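Local coordinates for protein cysteine protease (Listeria monocytogenes, PDB 5HU4) that cuts the C-terminal sorting signal of surface proteins and joins them covalently to the cell wall through a thioester-linked intermediate, at residues A[78-92]-A[118-132]. Sequence-based numbering, arbitrary orientation.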
ATOM      1  N   ASN A  78      -1.567 -14.966  -5.843  1.00 24.77           N
ATOM      2  CA  ASN A  78      -0.557 -15.151  -4.808  1.00 24.68           C
ATOM      3  C   ASN A  78      -0.742 -14.190  -3.640  1.00 25.71           C
ATOM      4  O   ASN A  78      -1.241 -13.076  -3.811  1.00 23.27           O
ATOM      5  CB  ASN A  78       0.845 -14.977  -5.394  1.00 25.10           C
ATOM      6  CG  ASN A  78       1.260 -16.140  -6.264  1.00 27.63           C
ATOM      7  OD1 ASN A  78       1.059 -17.300  -5.905  1.00 28.81           O
ATOM      8  ND2 ASN A  78       1.848 -15.838  -7.416  1.00 24.60           N
ATOM      9  N   LEU A  79      -0.339 -14.633  -2.454  1.00 25.43           N
ATOM     10  CA  LEU A  79      -0.329 -13.774  -1.278  1.00 22.09           C
ATOM     11  C   LEU A  79       1.090 -13.295  -1.005  1.00 23.84           C
ATOM     12  O   LEU A  79       1.980 -14.096  -0.717  1.00 22.98           O
ATOM     13  CB  LEU A  79      -0.889 -14.513  -0.062  1.00 26.63           C
ATOM     14  CG  LEU A  79      -0.734 -13.820   1.293  1.00 24.86           C
ATOM     15  CD1 LEU A  79      -1.444 -12.477   1.293  1.00 23.82           C
ATOM     16  CD2 LEU A  79      -1.264 -14.707   2.409  1.00 27.14           C
ATOM     17  N   TYR A  80       1.300 -11.986  -1.107  1.00 23.32           N
ATOM     18  CA  TYR A  80       2.621 -11.408  -0.899  1.00 21.45           C
ATOM     19  C   TYR A  80       2.713 -10.742   0.469  1.00 24.74           C
ATOM     20  O   TYR A  80       2.011  -9.767   0.741  1.00 25.67           O
ATOM     21  CB  TYR A  80       2.946 -10.399  -2.002  1.00 22.17           C
ATOM     22  CG  TYR A  80       2.769 -10.949  -3.399  1.00 22.68           C
ATOM     23  CD1 TYR A  80       1.561 -10.811  -4.074  1.00 23.01           C
ATOM     24  CD2 TYR A  80       3.804 -11.614  -4.041  1.00 24.89           C
ATOM     25  CE1 TYR A  80       1.395 -11.315  -5.350  1.00 25.37           C
ATOM     26  CE2 TYR A  80       3.647 -12.122  -5.318  1.00 25.79           C
ATOM     27  CZ  TYR A  80       2.441 -11.969  -5.967  1.00 24.42           C
ATOM     28  OH  TYR A  80       2.277 -12.471  -7.238  1.00 30.47           O
ATOM     29  N   GLU A  81       3.581 -11.273   1.325  1.00 25.39           N
ATOM     30  CA  GLU A  81       3.723 -10.755   2.679  1.00 25.97           C
ATOM     31  C   GLU A  81       4.966  -9.888   2.831  1.00 24.42           C
ATOM     32  O   GLU A  81       6.091 -10.352   2.638  1.00 27.31           O
ATOM     33  CB  GLU A  81       3.761 -11.905   3.689  1.00 27.99           C
ATOM     34  CG  GLU A  81       4.052 -11.468   5.117  1.00 33.04           C
ATOM     35  CD  GLU A  81       3.833 -12.581   6.124  1.00 39.99           C
ATOM     36  OE1 GLU A  81       3.336 -13.656   5.726  1.00 43.94           O
ATOM     37  OE2 GLU A  81       4.159 -12.381   7.313  1.00 39.05           O
ATOM     38  N   TYR A  82       4.750  -8.623   3.177  1.00 22.56           N
ATOM     39  CA  TYR A  82       5.844  -7.698   3.441  1.00 22.16           C
ATOM     40  C   TYR A  82       5.932  -7.390   4.932  1.00 24.98           C
ATOM     41  O   TYR A  82       4.964  -7.574   5.670  1.00 23.63           O
ATOM     42  CB  TYR A  82       5.666  -6.400   2.650  1.00 22.36           C
ATOM     43  CG  TYR A  82       5.641  -6.567   1.145  1.00 23.15           C
ATOM     44  CD1 TYR A  82       4.481  -6.956   0.487  1.00 21.31           C
ATOM     45  CD2 TYR A  82       6.773  -6.317   0.381  1.00 22.98           C
ATOM     46  CE1 TYR A  82       4.453  -7.100  -0.888  1.00 21.67           C
ATOM     47  CE2 TYR A  82       6.755  -6.459  -0.994  1.00 22.02           C
ATOM     48  CZ  TYR A  82       5.592  -6.850  -1.623  1.00 21.55           C
ATOM     49  OH  TYR A  82       5.569  -6.993  -2.991  1.00 21.34           O
ATOM     50  N   THR A  83       7.095  -6.919   5.368  1.00 23.45           N
ATOM     51  CA  THR A  83       7.279  -6.497   6.751  1.00 21.22           C
ATOM     52  C   THR A  83       7.852  -5.087   6.794  1.00 23.28           C
ATOM     53  O   THR A  83       8.930  -4.834   6.256  1.00 23.28           O
ATOM     54  CB  THR A  83       8.206  -7.452   7.523  1.00 21.94           C
ATOM     55  OG1 THR A  83       7.581  -8.737   7.641  1.00 26.17           O
ATOM     56  CG2 THR A  83       8.492  -6.907   8.914  1.00 20.95           C
ATOM     57  N   VAL A  84       7.121  -4.175   7.431  1.00 25.68           N
ATOM     58  CA  VAL A  84       7.534  -2.778   7.541  1.00 25.39           C
ATOM     59  C   VAL A  84       8.925  -2.653   8.154  1.00 25.67           C
ATOM     60  O   VAL A  84       9.173  -3.149   9.251  1.00 26.03           O
ATOM     61  CB  VAL A  84       6.536  -1.963   8.386  1.00 25.59           C
ATOM     62  CG1 VAL A  84       7.041  -0.542   8.586  1.00 26.24           C
ATOM     63  CG2 VAL A  84       5.161  -1.963   7.734  1.00 23.77           C
ATOM     64  N   THR A  85       9.830  -1.994   7.438  1.00 26.62           N
ATOM     65  CA  THR A  85      11.201  -1.837   7.909  1.00 21.84           C
ATOM     66  C   THR A  85      11.579  -0.371   8.097  1.00 26.54           C
ATOM     67  O   THR A  85      12.519  -0.057   8.825  1.00 32.53           O
ATOM     68  CB  THR A  85      12.205  -2.492   6.943  1.00 23.06           C
ATOM     69  OG1 THR A  85      12.048  -1.936   5.632  1.00 24.67           O
ATOM     70  CG2 THR A  85      11.983  -3.994   6.884  1.00 25.12           C
ATOM     71  N   GLU A  86      10.847   0.527   7.443  1.00 25.28           N
ATOM     72  CA  GLU A  86      11.110   1.952   7.601  1.00 26.38           C
ATOM     73  C   GLU A  86       9.841   2.788   7.436  1.00 24.87           C
ATOM     74  O   GLU A  86       8.998   2.517   6.581  1.00 26.41           O
ATOM     75  CB  GLU A  86      12.199   2.403   6.614  1.00 24.84           C
ATOM     76  CG  GLU A  86      11.712   3.112   5.360  1.00 32.08           C
ATOM     77  CD  GLU A  86      12.848   3.488   4.424  1.00 39.67           C
ATOM     78  OE1 GLU A  86      13.381   2.588   3.739  1.00 37.19           O
ATOM     79  OE2 GLU A  86      13.211   4.684   4.376  1.00 44.87           O
ATOM     80  N   THR A  87       9.698   3.782   8.307  1.00 24.32           N
ATOM     81  CA  THR A  87       8.610   4.748   8.231  1.00 23.42           C
ATOM     82  C   THR A  87       9.209   6.147   8.265  1.00 27.96           C
ATOM     83  O   THR A  87      10.073   6.434   9.093  1.00 30.17           O
ATOM     84  CB  THR A  87       7.605   4.586   9.387  1.00 26.09           C
ATOM     85  OG1 THR A  87       8.283   4.754  10.638  1.00 26.98           O
ATOM     86  CG2 THR A  87       6.955   3.211   9.348  1.00 22.91           C
ATOM     87  N   LYS A  88       8.758   7.018   7.369  1.00 26.04           N
ATOM     88  CA  LYS A  88       9.368   8.335   7.249  1.00 24.95           C
ATOM     89  C   LYS A  88       8.419   9.378   6.674  1.00 25.87           C
ATOM     90  O   LYS A  88       7.418   9.048   6.039  1.00 26.10           O
ATOM     91  CB  LYS A  88      10.624   8.250   6.379  1.00 27.05           C
ATOM     92  CG  LYS A  88      10.358   7.780   4.956  1.00 29.74           C
ATOM     93  CD  LYS A  88      11.651   7.581   4.182  1.00 33.31           C
ATOM     94  CE  LYS A  88      11.396   6.891   2.851  1.00 34.89           C
ATOM     95  NZ  LYS A  88      12.659   6.442   2.205  1.00 38.38           N
ATOM     96  N   THR A  89       8.748  10.643   6.910  1.00 28.63           N
ATOM     97  CA  THR A  89       8.029  11.758   6.312  1.00 27.90           C
ATOM     98  C   THR A  89       8.948  12.490   5.341  1.00 28.15           C
ATOM     99  O   THR A  89      10.048  12.900   5.708  1.00 28.80           O
ATOM    100  CB  THR A  89       7.509  12.742   7.374  1.00 25.69           C
ATOM    101  OG1 THR A  89       6.687  12.042   8.316  1.00 24.74           O
ATOM    102  CG2 THR A  89       6.697  13.852   6.722  1.00 27.59           C
ATOM    103  N   ILE A  90       8.498  12.641   4.100  1.00 27.61           N
ATOM    104  CA  ILE A  90       9.303  13.290   3.071  1.00 28.41           C
ATOM    105  C   ILE A  90       8.531  14.404   2.374  1.00 31.66           C
ATOM    106  O   ILE A  90       7.314  14.518   2.527  1.00 32.82           O
ATOM    107  CB  ILE A  90       9.779  12.284   2.004  1.00 29.49           C
ATOM    108  CG1 ILE A  90       8.581  11.711   1.242  1.00 28.37           C
ATOM    109  CG2 ILE A  90      10.586  11.166   2.642  1.00 29.34           C
ATOM    110  CD1 ILE A  90       8.965  10.878   0.037  1.00 32.44           C
ATOM    111  N   ASP A  91       9.246  15.224   1.609  1.00 30.01           N
ATOM    112  CA  ASP A  91       8.609  16.232   0.772  1.00 34.72           C
ATOM    113  C   ASP A  91       8.086  15.562  -0.494  1.00 34.72           C
ATOM    114  O   ASP A  91       8.668  14.585  -0.966  1.00 35.11           O
ATOM    115  CB  ASP A  91       9.588  17.357   0.430  1.00 35.34           C
ATOM    116  CG  ASP A  91       8.911  18.537  -0.241  1.00 39.16           C
ATOM    117  OD1 ASP A  91       8.849  18.560  -1.489  1.00 40.95           O
ATOM    118  OD2 ASP A  91       8.440  19.443   0.479  1.00 41.30           O
ATOM    119  N   GLU A  92       6.990  16.084  -1.041  1.00 32.52           N
ATOM    120  CA  GLU A  92       6.332  15.462  -2.189  1.00 31.62           C
ATOM    121  C   GLU A  92       7.219  15.447  -3.428  1.00 32.94           C
ATOM    122  O   GLU A  92       7.017  14.639  -4.336  1.00 34.19           O
ATOM    123  CB  GLU A  92       5.019  16.183  -2.499  1.00 32.91           C
ATOM    124  CG  GLU A  92       5.173  17.672  -2.758  1.00 34.76           C
ATOM    125  CD  GLU A  92       3.860  18.339  -3.120  1.00 37.84           C
ATOM    126  OE1 GLU A  92       2.803  17.683  -2.999  1.00 38.01           O
ATOM    127  OE2 GLU A  92       3.884  19.520  -3.526  1.00 38.50           O
ATOM    128  N   THR A 118       2.560  19.591   1.362  1.00 32.57           N
ATOM    129  CA  THR A 118       3.618  19.205   0.440  1.00 33.65           C
ATOM    130  C   THR A 118       4.424  18.052   1.022  1.00 35.55           C
ATOM    131  O   THR A 118       5.426  17.630   0.448  1.00 35.34           O
ATOM    132  CB  THR A 118       4.562  20.380   0.133  1.00 34.81           C
ATOM    133  OG1 THR A 118       5.183  20.824   1.347  1.00 34.12           O
ATOM    134  CG2 THR A 118       3.790  21.532  -0.488  1.00 33.29           C
ATOM    135  N   LYS A 119       3.982  17.550   2.170  1.00 30.44           N
ATOM    136  CA  LYS A 119       4.698  16.488   2.862  1.00 30.28           C
ATOM    137  C   LYS A 119       3.966  15.154   2.763  1.00 30.03           C
ATOM    138  O   LYS A 119       2.736  15.100   2.800  1.00 29.82           O
ATOM    139  CB  LYS A 119       4.917  16.868   4.330  1.00 31.36           C
ATOM    140  CG  LYS A 119       5.892  18.025   4.536  1.00 37.61           C
ATOM    141  CD  LYS A 119       6.932  18.083   3.420  1.00 45.74           C
ATOM    142  CE  LYS A 119       7.950  19.191   3.653  1.00 43.52           C
ATOM    143  NZ  LYS A 119       8.762  18.972   4.884  1.00 47.11           N
ATOM    144  N   ARG A 120       4.736  14.080   2.632  1.00 27.63           N
ATOM    145  CA  ARG A 120       4.177  12.741   2.496  1.00 24.60           C
ATOM    146  C   ARG A 120       4.706  11.814   3.581  1.00 27.78           C
ATOM    147  O   ARG A 120       5.878  11.888   3.951  1.00 27.13           O
ATOM    148  CB  ARG A 120       4.507  12.158   1.120  1.00 27.39           C
ATOM    149  CG  ARG A 120       3.997  12.971  -0.054  1.00 28.00           C
ATOM    150  CD  ARG A 120       2.490  12.852  -0.198  1.00 27.79           C
ATOM    151  NE  ARG A 120       1.977  13.739  -1.236  1.00 26.79           N
ATOM    152  CZ  ARG A 120       1.664  15.015  -1.040  1.00 29.66           C
ATOM    153  NH1 ARG A 120       1.807  15.561   0.161  1.00 30.62           N
ATOM    154  NH2 ARG A 120       1.202  15.748  -2.044  1.00 33.54           N
ATOM    155  N   PHE A 121       3.841  10.942   4.091  1.00 27.31           N
ATOM    156  CA  PHE A 121       4.289   9.881   4.983  1.00 23.68           C
ATOM    157  C   PHE A 121       4.548   8.626   4.161  1.00 24.66           C
ATOM    158  O   PHE A 121       3.724   8.238   3.330  1.00 22.74           O
ATOM    159  CB  PHE A 121       3.263   9.601   6.082  1.00 22.39           C
ATOM    160  CG  PHE A 121       3.693   8.537   7.056  1.00 22.98           C
ATOM    161  CD1 PHE A 121       3.368   7.206   6.843  1.00 25.37           C
ATOM    162  CD2 PHE A 121       4.426   8.868   8.186  1.00 25.60           C
ATOM    163  CE1 PHE A 121       3.768   6.227   7.736  1.00 23.34           C
ATOM    164  CE2 PHE A 121       4.825   7.892   9.081  1.00 25.68           C
ATOM    165  CZ  PHE A 121       4.494   6.572   8.856  1.00 22.70           C
ATOM    166  N   VAL A 122       5.696   7.995   4.392  1.00 23.98           N
ATOM    167  CA  VAL A 122       6.081   6.820   3.622  1.00 23.10           C
ATOM    168  C   VAL A 122       6.362   5.622   4.523  1.00 24.11           C
ATOM    169  O   VAL A 122       7.059   5.740   5.531  1.00 22.90           O
ATOM    170  CB  VAL A 122       7.326   7.100   2.759  1.00 22.60           C
ATOM    171  CG1 VAL A 122       7.645   5.901   1.881  1.00 24.74           C
ATOM    172  CG2 VAL A 122       7.109   8.337   1.905  1.00 22.61           C
ATOM    173  N   ALA A 123       5.809   4.473   4.151  1.00 21.69           N
ATOM    174  CA  ALA A 123       6.078   3.225   4.852  1.00 21.37           C
ATOM    175  C   ALA A 123       6.621   2.185   3.877  1.00 23.03           C
ATOM    176  O   ALA A 123       5.956   1.826   2.903  1.00 21.03           O
ATOM    177  CB  ALA A 123       4.821   2.713   5.536  1.00 19.04           C
ATOM    178  N   VAL A 124       7.833   1.708   4.142  1.00 22.42           N
ATOM    179  CA  VAL A 124       8.471   0.713   3.288  1.00 20.28           C
ATOM    180  C   VAL A 124       8.514  -0.648   3.978  1.00 24.59           C
ATOM    181  O   VAL A 124       8.873  -0.749   5.154  1.00 26.10           O
ATOM    182  CB  VAL A 124       9.905   1.138   2.902  1.00 24.01           C
ATOM    183  CG1 VAL A 124      10.654  -0.010   2.233  1.00 23.62           C
ATOM    184  CG2 VAL A 124       9.872   2.362   1.999  1.00 24.58           C
ATOM    185  N   GLY A 125       8.136  -1.690   3.244  1.00 22.10           N
ATOM    186  CA  GLY A 125       8.175  -3.041   3.771  1.00 23.51           C
ATOM    187  C   GLY A 125       8.887  -3.999   2.837  1.00 22.12           C
ATOM    188  O   GLY A 125       8.607  -4.031   1.639  1.00 23.34           O
ATOM    189  N   GLU A 126       9.813  -4.781   3.385  1.00 22.33           N
ATOM    190  CA  GLU A 126      10.541  -5.773   2.602  1.00 25.20           C
ATOM    191  C   GLU A 126       9.749  -7.072   2.488  1.00 25.02           C
ATOM    192  O   GLU A 126       9.107  -7.500   3.450  1.00 23.72           O
ATOM    193  CB  GLU A 126      11.911  -6.047   3.226  1.00 26.15           C
ATOM    194  CG  GLU A 126      12.808  -4.824   3.336  1.00 26.52           C
ATOM    195  CD  GLU A 126      13.275  -4.320   1.986  1.00 25.61           C
ATOM    196  OE1 GLU A 126      13.420  -5.146   1.059  1.00 25.28           O
ATOM    197  OE2 GLU A 126      13.500  -3.099   1.852  1.00 26.20           O
ATOM    198  N   LEU A 127       9.798  -7.694   1.313  1.00 23.70           N
ATOM    199  CA  LEU A 127       9.105  -8.958   1.092  1.00 25.54           C
ATOM    200  C   LEU A 127       9.710 -10.050   1.962  1.00 24.75           C
ATOM    201  O   LEU A 127      10.931 -10.217   2.005  1.00 26.70           O
ATOM    202  CB  LEU A 127       9.163  -9.359  -0.382  1.00 24.99           C
ATOM    203  CG  LEU A 127       8.377 -10.607  -0.789  1.00 28.60           C
ATOM    204  CD1 LEU A 127       6.876 -10.375  -0.665  1.00 24.27           C
ATOM    205  CD2 LEU A 127       8.740 -11.037  -2.205  1.00 27.92           C
ATOM    206  N   GLU A 128       8.855 -10.788   2.659  1.00 25.89           N
ATOM    207  CA  GLU A 128       9.324 -11.796   3.599  1.00 28.19           C
ATOM    208  C   GLU A 128       8.972 -13.201   3.114  1.00 27.50           C
ATOM    209  O   GLU A 128       9.748 -14.143   3.301  1.00 29.48           O
ATOM    210  CB  GLU A 128       8.745 -11.523   4.993  1.00 27.93           C
ATOM    211  CG  GLU A 128       8.346 -12.755   5.788  1.00 35.63           C
ATOM    212  CD  GLU A 128       7.816 -12.406   7.167  1.00 34.89           C
ATOM    213  OE1 GLU A 128       7.661 -11.201   7.460  1.00 35.61           O
ATOM    214  OE2 GLU A 128       7.555 -13.334   7.961  1.00 37.89           O
ATOM    215  N   LYS A 129       7.813 -13.334   2.473  1.00 25.90           N
ATOM    216  CA  LYS A 129       7.413 -14.609   1.882  1.00 27.28           C
ATOM    217  C   LYS A 129       6.327 -14.441   0.822  1.00 28.79           C
ATOM    218  O   LYS A 129       5.594 -13.449   0.816  1.00 26.56           O
ATOM    219  CB  LYS A 129       6.933 -15.576   2.967  1.00 32.98           C
ATOM    220  CG  LYS A 129       5.491 -15.369   3.395  1.00 36.65           C
ATOM    221  CD  LYS A 129       5.173 -16.173   4.645  1.00 37.57           C
ATOM    222  CE  LYS A 129       5.949 -15.646   5.841  1.00 40.92           C
ATOM    223  NZ  LYS A 129       5.459 -16.223   7.123  1.00 46.80           N
ATOM    224  N   THR A 130       6.236 -15.418  -0.075  1.00 29.22           N
ATOM    225  CA  THR A 130       5.214 -15.434  -1.116  1.00 25.67           C
ATOM    226  C   THR A 130       4.565 -16.813  -1.179  1.00 25.55           C
ATOM    227  O   THR A 130       5.257 -17.830  -1.170  1.00 28.92           O
ATOM    228  CB  THR A 130       5.803 -15.079  -2.496  1.00 23.82           C
ATOM    229  OG1 THR A 130       6.361 -13.759  -2.459  1.00 28.50           O
ATOM    230  CG2 THR A 130       4.725 -15.134  -3.572  1.00 28.24           C
ATOM    231  N   GLU A 131       3.237 -16.850  -1.237  1.00 26.13           N
ATOM    232  CA  GLU A 131       2.521 -18.119  -1.297  1.00 29.41           C
ATOM    233  C   GLU A 131       1.205 -18.014  -2.062  1.00 28.34           C
ATOM    234  O   GLU A 131       0.634 -16.930  -2.196  1.00 26.37           O
ATOM    235  CB  GLU A 131       2.264 -18.650   0.115  1.00 30.44           C
ATOM    236  CG  GLU A 131       1.858 -17.589   1.124  1.00 33.06           C
ATOM    237  CD  GLU A 131       1.683 -18.155   2.520  1.00 37.41           C
ATOM    238  OE1 GLU A 131       2.013 -17.448   3.497  1.00 40.57           O
ATOM    239  OE2 GLU A 131       1.216 -19.306   2.640  1.00 42.10           O
ATOM    240  N   LYS A 132       0.740 -19.154  -2.566  1.00 31.46           N
ATOM    241  CA  LYS A 132      -0.506 -19.229  -3.319  1.00 30.65           C
ATOM    242  C   LYS A 132      -1.683 -18.780  -2.463  1.00 31.76           C
ATOM    243  O   LYS A 132      -1.829 -19.220  -1.321  1.00 33.48           O
ATOM    244  CB  LYS A 132      -0.735 -20.657  -3.824  1.00 29.77           C
ATOM    245  CG  LYS A 132      -1.272 -20.749  -5.243  1.00 36.99           C
ATOM    246  CD  LYS A 132      -1.476 -22.197  -5.662  1.00 41.37           C
ATOM    247  CE  LYS A 132      -2.786 -22.749  -5.128  1.00 45.20           C
ATOM    248  NZ  LYS A 132      -3.943 -22.308  -5.957  1.00 55.19           N
TER
HETATM  249  O   HOH W   1       1.679 -14.330   3.768  1.00 38.79           O
HETATM  250  O   HOH W   2      14.048  -1.157   4.495  1.00 27.50           O
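Leu127 lies over the ring of Tyr82 where strands 78-91 and 119-132 pair antiparallel in the sortase beta-barrel. Its CD1 sits 3.9 Å from the centroid of that ring, a CH-pi contact 12° off the ring normal. CG of Leu127 stands anti to the backbone N (chi1 -175°), which carries CD1 over the ring. A hydrogen bond between the Tyr82 hydroxyl and the backbone N of Gly41 holds the ring at its far end. On the same face, CG2 of the solvent-exposed Thr130 reaches CE2 of the buried Tyr80 at 3.6 Å, while the Tyr80 hydroxyl bonds to Asp75. Gly125 packs its backbone against Val84, with CA atoms 3.8 Å apart.

Two classic beta bulges break the ladder. At one, Val124 O accepts from both Thr85 N and Glu86 N. At the other, Glu81 O takes a bond from Glu128 N and a weak one from Lys129 N.

Round this second bulge the contact turns polar. Glu128 and Lys129 are exposed, while Glu81 is buried. Glu81 and Glu128 run side by side with their carboxylates close, which probably raises the cost of holding both charges. Lys129 crosses Glu81, and its NZ makes long salt bridges to both glutamates. A water donates to OE1 of Glu81 and OE1 of Glu131.

Toward the other end, Val122 CG2 packs on Ile90 CD1 at 3.7 Å, on the face that carries Glu81. On the other face, Phe121 lays one ring face over Lys88 O. Arg120 reaches the active-site region, where its side chain touches Cys111, assigned as the acyl-thioester residue. CB of Glu92 lies over one face of the Arg120 guanidinium, and Glu92 OE1 closes a salt bridge to Arg120 NH2 at 2.7 Å.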